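PDB 5OD4: secreted in xylem 3 from Fusarium oxysporum, which is a secreted effector of a fungal plant pathogen that suppresses host immunity and can itself be recognised by the plant, its biochemical activity being unknown. Local coordinates for residues Thr15-Ser20 with Leu46-Tyr51; Pro36-Ala41 with Val62-Pro67. One frame throughout, in Å; residues are numbered along the deposited sequence. Where two conformers were deposited one is given.

Contact 1: residues Thr15-Ser20 with Leu46-Tyr51. With EDO (1,2-ethanediol), chain C.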
ATOM      1  N   THR A  15      14.272   5.446   5.596  1.00  8.16           N
ATOM      2  CA  THR A  15      13.764   5.628   4.241  1.00  9.14           C
ATOM      3  C   THR A  15      12.502   4.802   3.983  1.00  9.30           C
ATOM      4  O   THR A  15      12.040   4.704   2.839  1.00 13.24           O
ATOM      5  CB  THR A  15      14.823   5.308   3.214  1.00  9.76           C
ATOM      6  OG1 THR A  15      15.200   3.952   3.407  1.00 10.90           O
ATOM      7  CG2 THR A  15      16.012   6.242   3.272  1.00 10.45           C
ATOM      8  N   SER A  16      11.975   4.153   4.995  1.00  8.20           N
ATOM      9  CA  SER A  16      10.690   3.489   4.851  0.50  8.35           C
ATOM     10  C   SER A  16       9.562   4.507   4.846  1.00  8.37           C
ATOM     11  O   SER A  16       9.688   5.595   5.410  1.00 10.86           O
ATOM     12  CB  SER A  16      10.483   2.515   5.993  0.50  8.75           C
ATOM     13  OG  SER A  16      11.534   1.547   6.095  0.50 10.74           O
ATOM     14  N   PHE A  17       8.444   4.100   4.268  1.00  8.39           N
ATOM     15  CA  PHE A  17       7.228   4.908   4.305  1.00  8.34           C
ATOM     16  C   PHE A  17       6.120   4.075   4.911  1.00  7.70           C
ATOM     17  O   PHE A  17       5.907   2.939   4.507  1.00  9.00           O
ATOM     18  CB  PHE A  17       6.823   5.312   2.899  1.00  9.97           C
ATOM     19  CG  PHE A  17       5.520   6.064   2.813  1.00 10.30           C
ATOM     20  CD1 PHE A  17       5.412   7.354   3.275  1.00 11.95           C
ATOM     21  CD2 PHE A  17       4.413   5.483   2.243  1.00 11.26           C
ATOM     22  CE1 PHE A  17       4.205   8.041   3.201  1.00 13.14           C
ATOM     23  CE2 PHE A  17       3.217   6.161   2.131  1.00 12.95           C
ATOM     24  CZ  PHE A  17       3.113   7.444   2.603  1.00 13.21           C
ATOM     25  N   THR A  18       5.389   4.659   5.861  1.00  8.69           N
ATOM     26  CA  THR A  18       4.212   4.031   6.430  1.00  9.77           C
ATOM     27  C   THR A  18       3.064   5.002   6.403  1.00 10.01           C
ATOM     28  O   THR A  18       3.228   6.203   6.630  1.00 12.48           O
ATOM     29  CB  THR A  18       4.480   3.584   7.856  1.00 12.38           C
ATOM     30  OG1 THR A  18       4.886   4.705   8.655  1.00 17.72           O
ATOM     31  CG2 THR A  18       5.541   2.521   7.911  1.00 13.98           C
ATOM     32  N   THR A  19       1.877   4.468   6.158  1.00  9.56           N
ATOM     33  CA  THR A  19       0.655   5.248   6.273  1.00 10.17           C
ATOM     34  C   THR A  19      -0.500   4.308   6.588  1.00  9.51           C
ATOM     35  O   THR A  19      -0.405   3.126   6.381  1.00 12.81           O
ATOM     36  CB  THR A  19       0.399   6.088   5.004  1.00 11.78           C
ATOM     37  OG1 THR A  19      -0.620   7.040   5.290  1.00 14.84           O
ATOM     38  CG2 THR A  19       0.034   5.259   3.780  1.00 12.67           C
ATOM     39  N   SER A  20      -1.574   4.871   7.094  1.00 10.53           N
ATOM     40  CA  SER A  20      -2.790   4.109   7.276  1.00 10.51           C
ATOM     41  C   SER A  20      -3.948   4.844   6.663  1.00  9.53           C
ATOM     42  O   SER A  20      -3.919   6.054   6.518  1.00 12.64           O
ATOM     43  CB  SER A  20      -3.051   3.837   8.723  1.00 13.07           C
ATOM     44  OG  SER A  20      -3.233   5.037   9.427  1.00 16.02           O
ATOM     45  N   LEU A  46      10.374   6.775  -3.699  1.00  9.33           N
ATOM     46  CA  LEU A  46       9.314   6.241  -4.545  1.00  7.63           C
ATOM     47  C   LEU A  46       8.085   7.108  -4.394  1.00  7.19           C
ATOM     48  O   LEU A  46       7.946   7.882  -3.445  1.00 10.03           O
ATOM     49  CB  LEU A  46       8.987   4.790  -4.164  1.00  7.93           C
ATOM     50  CG  LEU A  46      10.159   3.833  -4.212  1.00  9.04           C
ATOM     51  CD1 LEU A  46       9.703   2.480  -3.677  1.00  9.64           C
ATOM     52  CD2 LEU A  46      10.749   3.716  -5.604  1.00  9.26           C
ATOM     53  N   ASN A  47       7.180   6.921  -5.359  1.00  6.72           N
ATOM     54  CA  ASN A  47       5.854   7.500  -5.317  1.00  6.82           C
ATOM     55  C   ASN A  47       4.798   6.421  -5.099  1.00  6.74           C
ATOM     56  O   ASN A  47       5.041   5.236  -5.373  1.00  7.40           O
ATOM     57  CB  ASN A  47       5.558   8.262  -6.589  1.00  7.57           C
ATOM     58  CG  ASN A  47       6.469   9.464  -6.786  1.00  7.68           C
ATOM     59  OD1 ASN A  47       6.850  10.104  -5.821  1.00  9.46           O
ATOM     60  ND2 ASN A  47       6.733   9.792  -8.037  1.00  9.97           N
ATOM     61  N   HIS A  48       3.612   6.829  -4.642  1.00  6.62           N
ATOM     62  CA  HIS A  48       2.529   5.897  -4.409  1.00  6.80           C
ATOM     63  C   HIS A  48       1.200   6.557  -4.670  1.00  6.67           C
ATOM     64  O   HIS A  48       1.067   7.786  -4.639  1.00  7.41           O
ATOM     65  CB  HIS A  48       2.561   5.329  -2.975  1.00  7.72           C
ATOM     66  CG  HIS A  48       2.063   6.281  -1.927  1.00  8.30           C
ATOM     67  ND1 HIS A  48       2.587   7.532  -1.697  1.00  9.49           N
ATOM     68  CD2 HIS A  48       1.031   6.143  -1.064  1.00  9.68           C
ATOM     69  CE1 HIS A  48       1.892   8.110  -0.727  1.00 10.62           C
ATOM     70  NE2 HIS A  48       0.952   7.289  -0.313  1.00 10.74           N
ATOM     71  N   ARG A  49       0.171   5.735  -4.887  1.00  6.54           N
ATOM     72  CA  ARG A  49      -1.194   6.227  -4.878  1.00  6.84           C
ATOM     73  C   ARG A  49      -2.100   5.153  -4.330  1.00  6.56           C
ATOM     74  O   ARG A  49      -1.881   3.968  -4.555  1.00  7.29           O
ATOM     75  CB  ARG A  49      -1.654   6.711  -6.256  1.00  7.42           C
ATOM     76  CG  ARG A  49      -1.479   5.702  -7.366  1.00  7.48           C
ATOM     77  CD  ARG A  49      -1.953   6.279  -8.684  1.00  9.00           C
ATOM     78  NE  ARG A  49      -1.888   5.271  -9.725  1.00  9.17           N
ATOM     79  CZ  ARG A  49      -2.106   5.513 -10.994  1.00 10.78           C
ATOM     80  NH1 ARG A  49      -2.384   6.736 -11.428  1.00 12.98           N
ATOM     81  NH2 ARG A  49      -2.014   4.520 -11.851  1.00 11.93           N
ATOM     82  N   ILE A  50      -3.135   5.594  -3.619  1.00  7.04           N
ATOM     83  CA  ILE A  50      -4.129   4.747  -2.973  1.00  7.13           C
ATOM     84  C   ILE A  50      -5.471   5.253  -3.453  1.00  7.40           C
ATOM     85  O   ILE A  50      -5.784   6.431  -3.272  1.00  8.71           O
ATOM     86  CB  ILE A  50      -4.025   4.833  -1.439  1.00  7.73           C
ATOM     87  CG1 ILE A  50      -2.619   4.461  -0.934  1.00  8.55           C
ATOM     88  CG2 ILE A  50      -5.089   3.961  -0.812  1.00  9.17           C
ATOM     89  CD1 ILE A  50      -2.355   4.825   0.505  1.00 10.20           C
ATOM     90  N   TYR A  51      -6.240   4.401  -4.114  1.00  7.30           N
ATOM     91  CA  TYR A  51      -7.443   4.853  -4.796  1.00  7.99           C
ATOM     92  C   TYR A  51      -8.414   3.730  -4.953  1.00  7.95           C
ATOM     93  O   TYR A  51      -8.158   2.622  -4.524  1.00  9.33           O
ATOM     94  CB  TYR A  51      -7.086   5.508  -6.134  1.00  8.60           C
ATOM     95  CG  TYR A  51      -6.422   4.602  -7.131  1.00  8.62           C
ATOM     96  CD1 TYR A  51      -5.062   4.300  -7.045  1.00  8.64           C
ATOM     97  CD2 TYR A  51      -7.123   4.070  -8.184  1.00  9.36           C
ATOM     98  CE1 TYR A  51      -4.436   3.497  -7.982  1.00  8.82           C
ATOM     99  CE2 TYR A  51      -6.495   3.297  -9.149  1.00  9.68           C
ATOM    100  CZ  TYR A  51      -5.157   3.017  -9.054  1.00  9.24           C
ATOM    101  OH  TYR A  51      -4.540   2.267 -10.035  1.00 10.06           O
TER
HETATM  102  C1  EDO C 202      -1.834   9.006  -2.398  1.00 18.67           C
HETATM  103  O1  EDO C 202      -3.024   8.424  -3.037  1.00 13.54           O
HETATM  104  C2  EDO C 202      -2.067   9.988  -1.255  1.00 21.61           C
HETATM  105  O2  EDO C 202      -2.880   9.335  -0.296  1.00 22.34           O
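F17 and H48 meet across the interior of a beta-sandwich, one reaching inward from strand 17-21 at the margin of its antiparallel sheet, the other from strand 47-53 in the opposing sheet. The aromatic pair carries most of the contact. Ring centroids lie 4.7 Å apart and the planes are inclined at 55°, an oblique meeting that is neither a stack nor an edge-to-face pair. The outer end of the phenyl ring does the touching: F17 CE2 stands 3.5 Å from H48 NE2, above one face of the imidazole and displaced toward its rim, while F17 CZ lies 3.6 Å from H48 CE1. F17 sends its ring across with CG anti to the backbone N (chi1 176°), and it also touches I125 and A41. H48 rises from strand 47-53 to meet it. ND1 of the imidazole is hydrogen-bonded to the carbonyl O of E39 on the adjoining strand, which limits rotation of the ring.

Apolar packing between the sheets continues two residues further along each strand. T19 and I50 extend toward each other, and the methyls T19 CG2 and I50 CD1 come within 4.1 Å. I50 CD1 also lies in the imidazole plane, at the edge of the H48 ring.

Polar binding involves a 1,2-ethanediol, probably from the crystallisation liquor. Its C1 covers the imidazole face opposite F17, and its O1 accepts a hydrogen bond of 2.9 Å from the backbone N of I50, nearly straight at 165°.

Contact 2: residues Pro36-Ala41 with Val62-Pro67; sequences PPYERA and VIDVAP
Y38 reaches the side chains of D64 and A66 with the hydroxyl and CE1 side of its ring, crossing D64 at about a right angle. The phenol end makes the nearest approach, with Y38 OH 3.4 Å from D64 CB, so the tyrosine meets the methylene of the aspartate more closely than its charge: Y38 OH stays 4.0 Å from D64 OD2, and no hydrogen bond joins them. Ring and carboxylate planes are turned 31° apart. Further down the ring, Y38 CE1 packs on the methyl A66 CB at 4.1 Å and passes 3.9 Å from the backbone D64 O. With CG anti to its carbonyl carbon (chi1 -79°), Y38 swings the ring over the neighbouring strand.

Y38 immediately precedes strand 39-40, at the margin of one sheet of the beta-sandwich, whereas D64 and A66 belong to strand 60-66, two places further in. The ring therefore spans the intervening strand 47-53 on the outer face of this sheet, touching R49 on the way, while P108 borders both Y38 and D64.

The D64 carboxylate is satisfied from elsewhere: OD2 takes a salt bridge from R49 NE and a hydrogen bond with Y51 OH, and OD1 is bonded to T110 OG1. These partners fix the rotation of the buried carboxylate and would be expected to favour its ionised form.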
ATOM      1  N   PRO A  36      -5.432   8.496 -11.134  1.00 14.63           N
ATOM      2  CA  PRO A  36      -5.346   9.413  -9.984  0.50 14.64           C
ATOM      3  C   PRO A  36      -3.898   9.785  -9.596  1.00 12.51           C
ATOM      4  O   PRO A  36      -2.945   9.105  -9.989  1.00 11.81           O
ATOM      5  CB  PRO A  36      -6.088   8.683  -8.846  0.50 14.18           C
ATOM      6  CG  PRO A  36      -6.630   7.419  -9.463  0.50 13.14           C
ATOM      7  CD  PRO A  36      -5.831   7.149 -10.711  0.50 14.09           C
ATOM      8  N   PRO A  37      -3.698  10.907  -8.860  1.00 12.37           N
ATOM      9  CA  PRO A  37      -2.316  11.404  -8.698  1.00 10.86           C
ATOM     10  C   PRO A  37      -1.445  10.530  -7.843  1.00  9.86           C
ATOM     11  O   PRO A  37      -1.819  10.096  -6.785  1.00 13.91           O
ATOM     12  CB  PRO A  37      -2.525  12.774  -7.989  1.00 11.56           C
ATOM     13  CG  PRO A  37      -3.899  13.181  -8.379  1.00 13.30           C
ATOM     14  CD  PRO A  37      -4.666  11.898  -8.360  1.00 13.60           C
ATOM     15  N   TYR A  38      -0.218  10.323  -8.297  1.00  8.34           N
ATOM     16  CA  TYR A  38       0.825   9.837  -7.430  1.00  8.16           C
ATOM     17  C   TYR A  38       1.277  10.909  -6.467  1.00  8.42           C
ATOM     18  O   TYR A  38       1.325  12.094  -6.837  1.00  9.34           O
ATOM     19  CB  TYR A  38       2.029   9.335  -8.268  1.00  8.47           C
ATOM     20  CG  TYR A  38       1.855   7.960  -8.866  1.00  8.20           C
ATOM     21  CD1 TYR A  38       2.239   6.834  -8.171  1.00  7.88           C
ATOM     22  CD2 TYR A  38       1.353   7.762 -10.140  1.00  9.22           C
ATOM     23  CE1 TYR A  38       2.159   5.559  -8.712  1.00  8.24           C
ATOM     24  CE2 TYR A  38       1.270   6.502 -10.703  1.00  9.20           C
ATOM     25  CZ  TYR A  38       1.678   5.398  -9.981  1.00  8.61           C
ATOM     26  OH  TYR A  38       1.624   4.140 -10.507  1.00 10.08           O
ATOM     27  N   GLU A  39       1.695  10.495  -5.266  1.00  9.34           N
ATOM     28  CA  GLU A  39       2.279  11.356  -4.246  1.00 10.01           C
ATOM     29  C   GLU A  39       3.573  10.748  -3.785  1.00  9.71           C
ATOM     30  O   GLU A  39       3.744   9.537  -3.807  1.00 11.17           O
ATOM     31  CB  GLU A  39       1.315  11.536  -3.084  1.00 12.42           C
ATOM     32  CG  GLU A  39       0.050  12.235  -3.523  1.00 14.48           C
ATOM     33  CD  GLU A  39      -0.759  12.861  -2.443  1.00 21.79           C
ATOM     34  OE1 GLU A  39      -0.473  12.614  -1.248  1.00 24.73           O
ATOM     35  OE2 GLU A  39      -1.728  13.596  -2.819  1.00 27.04           O
ATOM     36  N   ARG A  40       4.504  11.553  -3.296  1.00 11.47           N
ATOM     37  CA  ARG A  40       5.797  10.984  -2.797  0.50 12.29           C
ATOM     38  C   ARG A  40       5.486  10.184  -1.568  1.00 11.62           C
ATOM     39  O   ARG A  40       4.712  10.580  -0.690  1.00 13.24           O
ATOM     40  CB  ARG A  40       6.881  12.057  -2.467  0.50 12.54           C
ATOM     41  CG  ARG A  40       8.243  11.596  -1.978  0.50 13.69           C
ATOM     42  CD  ARG A  40       9.102  12.798  -1.555  0.50 16.35           C
ATOM     43  NE  ARG A  40       8.331  13.923  -1.005  0.50 21.63           N
ATOM     44  CZ  ARG A  40       8.343  14.325   0.266  0.50 24.68           C
ATOM     45  NH1 ARG A  40       9.071  13.693   1.189  0.50 24.43           N
ATOM     46  NH2 ARG A  40       7.599  15.366   0.635  0.50 27.31           N
ATOM     47  N   ALA A  41       6.116   9.021  -1.540  1.00 11.44           N
ATOM     48  CA  ALA A  41       5.987   8.116  -0.419  1.00 12.30           C
ATOM     49  C   ALA A  41       7.039   8.499   0.571  1.00 13.94           C
ATOM     50  O   ALA A  41       8.050   7.797   0.702  1.00 12.69           O
ATOM     51  CB  ALA A  41       6.070   6.672  -0.886  1.00 12.61           C
ATOM     52  N   VAL A  62      -7.102   0.005  -4.598  1.00  6.99           N
ATOM     53  CA  VAL A  62      -5.860  -0.200  -5.341  1.00  7.15           C
ATOM     54  C   VAL A  62      -4.748   0.613  -4.723  1.00  6.79           C
ATOM     55  O   VAL A  62      -4.954   1.799  -4.401  1.00  7.52           O
ATOM     56  CB  VAL A  62      -6.028   0.204  -6.825  1.00  8.38           C
ATOM     57  CG1 VAL A  62      -4.788  -0.173  -7.614  1.00  9.06           C
ATOM     58  CG2 VAL A  62      -7.274  -0.448  -7.446  1.00  9.33           C
ATOM     59  N   ILE A  63      -3.568   0.006  -4.627  1.00  6.88           N
ATOM     60  CA  ILE A  63      -2.351   0.726  -4.280  1.00  6.82           C
ATOM     61  C   ILE A  63      -1.341   0.480  -5.381  1.00  6.68           C
ATOM     62  O   ILE A  63      -1.038  -0.662  -5.686  1.00  8.04           O
ATOM     63  CB  ILE A  63      -1.783   0.277  -2.937  1.00  7.72           C
ATOM     64  CG1 ILE A  63      -2.819   0.470  -1.830  1.00  8.14           C
ATOM     65  CG2 ILE A  63      -0.471   1.041  -2.618  1.00  8.45           C
ATOM     66  CD1 ILE A  63      -2.368   0.116  -0.438  1.00 10.60           C
ATOM     67  N   ASP A  64      -0.791   1.561  -5.936  1.00  6.57           N
ATOM     68  CA  ASP A  64       0.338   1.496  -6.881  1.00  6.62           C
ATOM     69  C   ASP A  64       1.548   2.153  -6.249  1.00  6.39           C
ATOM     70  O   ASP A  64       1.430   3.209  -5.631  1.00  7.24           O
ATOM     71  CB  ASP A  64       0.007   2.238  -8.180  1.00  7.55           C
ATOM     72  CG  ASP A  64      -1.092   1.648  -8.992  1.00  8.39           C
ATOM     73  OD1 ASP A  64      -1.210   0.408  -9.101  1.00 10.64           O
ATOM     74  OD2 ASP A  64      -1.858   2.463  -9.626  1.00 10.04           O
ATOM     75  N   VAL A  65       2.742   1.555  -6.498  1.00  6.33           N
ATOM     76  CA  VAL A  65       4.014   2.106  -6.022  1.00  6.38           C
ATOM     77  C   VAL A  65       4.960   2.110  -7.208  1.00  6.53           C
ATOM     78  O   VAL A  65       5.115   1.095  -7.879  1.00  7.09           O
ATOM     79  CB  VAL A  65       4.572   1.255  -4.880  1.00  7.03           C
ATOM     80  CG1 VAL A  65       5.947   1.783  -4.457  1.00  7.69           C
ATOM     81  CG2 VAL A  65       3.615   1.229  -3.702  1.00  7.95           C
ATOM     82  N   ALA A  66       5.637   3.260  -7.471  1.00  6.55           N
ATOM     83  CA  ALA A  66       6.504   3.330  -8.629  1.00  7.16           C
ATOM     84  C   ALA A  66       7.651   4.264  -8.371  1.00  6.68           C
ATOM     85  O   ALA A  66       7.536   5.224  -7.589  1.00  7.42           O
ATOM     86  CB  ALA A  66       5.735   3.799  -9.858  1.00  8.53           C
ATOM     87  N   PRO A  67       8.772   4.063  -9.070  1.00  7.00           N
ATOM     88  CA  PRO A  67       9.826   5.086  -9.094  1.00  7.55           C
ATOM     89  C   PRO A  67       9.299   6.382  -9.692  1.00  7.37           C
ATOM     90  O   PRO A  67       8.311   6.370 -10.442  1.00  7.90           O
ATOM     91  CB  PRO A  67      10.907   4.490 -10.015  1.00  9.58           C
ATOM     92  CG  PRO A  67      10.582   3.022 -10.103  1.00  9.89           C
ATOM     93  CD  PRO A  67       9.093   2.957  -9.990  1.00  8.30           C
TER

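The segments interleave along the chain, in the order 15-20, 36-41, 46-51, 62-67, and the centres of contacts 1 and 2 lie about 7 Å apart. Three of the four belong to one antiparallel sheet, where strand 47-53 runs between 39-40 and 60-66; only 15-20 lies on the other sheet. Contact 1 thus joins the two layers of the sandwich, whereas contact 2 spans the outer face of one layer. H48 and I50 of strand 47-53 face the other sheet in contact 1, while R49 and Y51, on its outer side, bind D64 of contact 2. A further link lies in the interior, where F17 CD1 packs 3.4 Å from A41 C, so the segment 36-41 links inter-sheet packing to the outer surface of this effector.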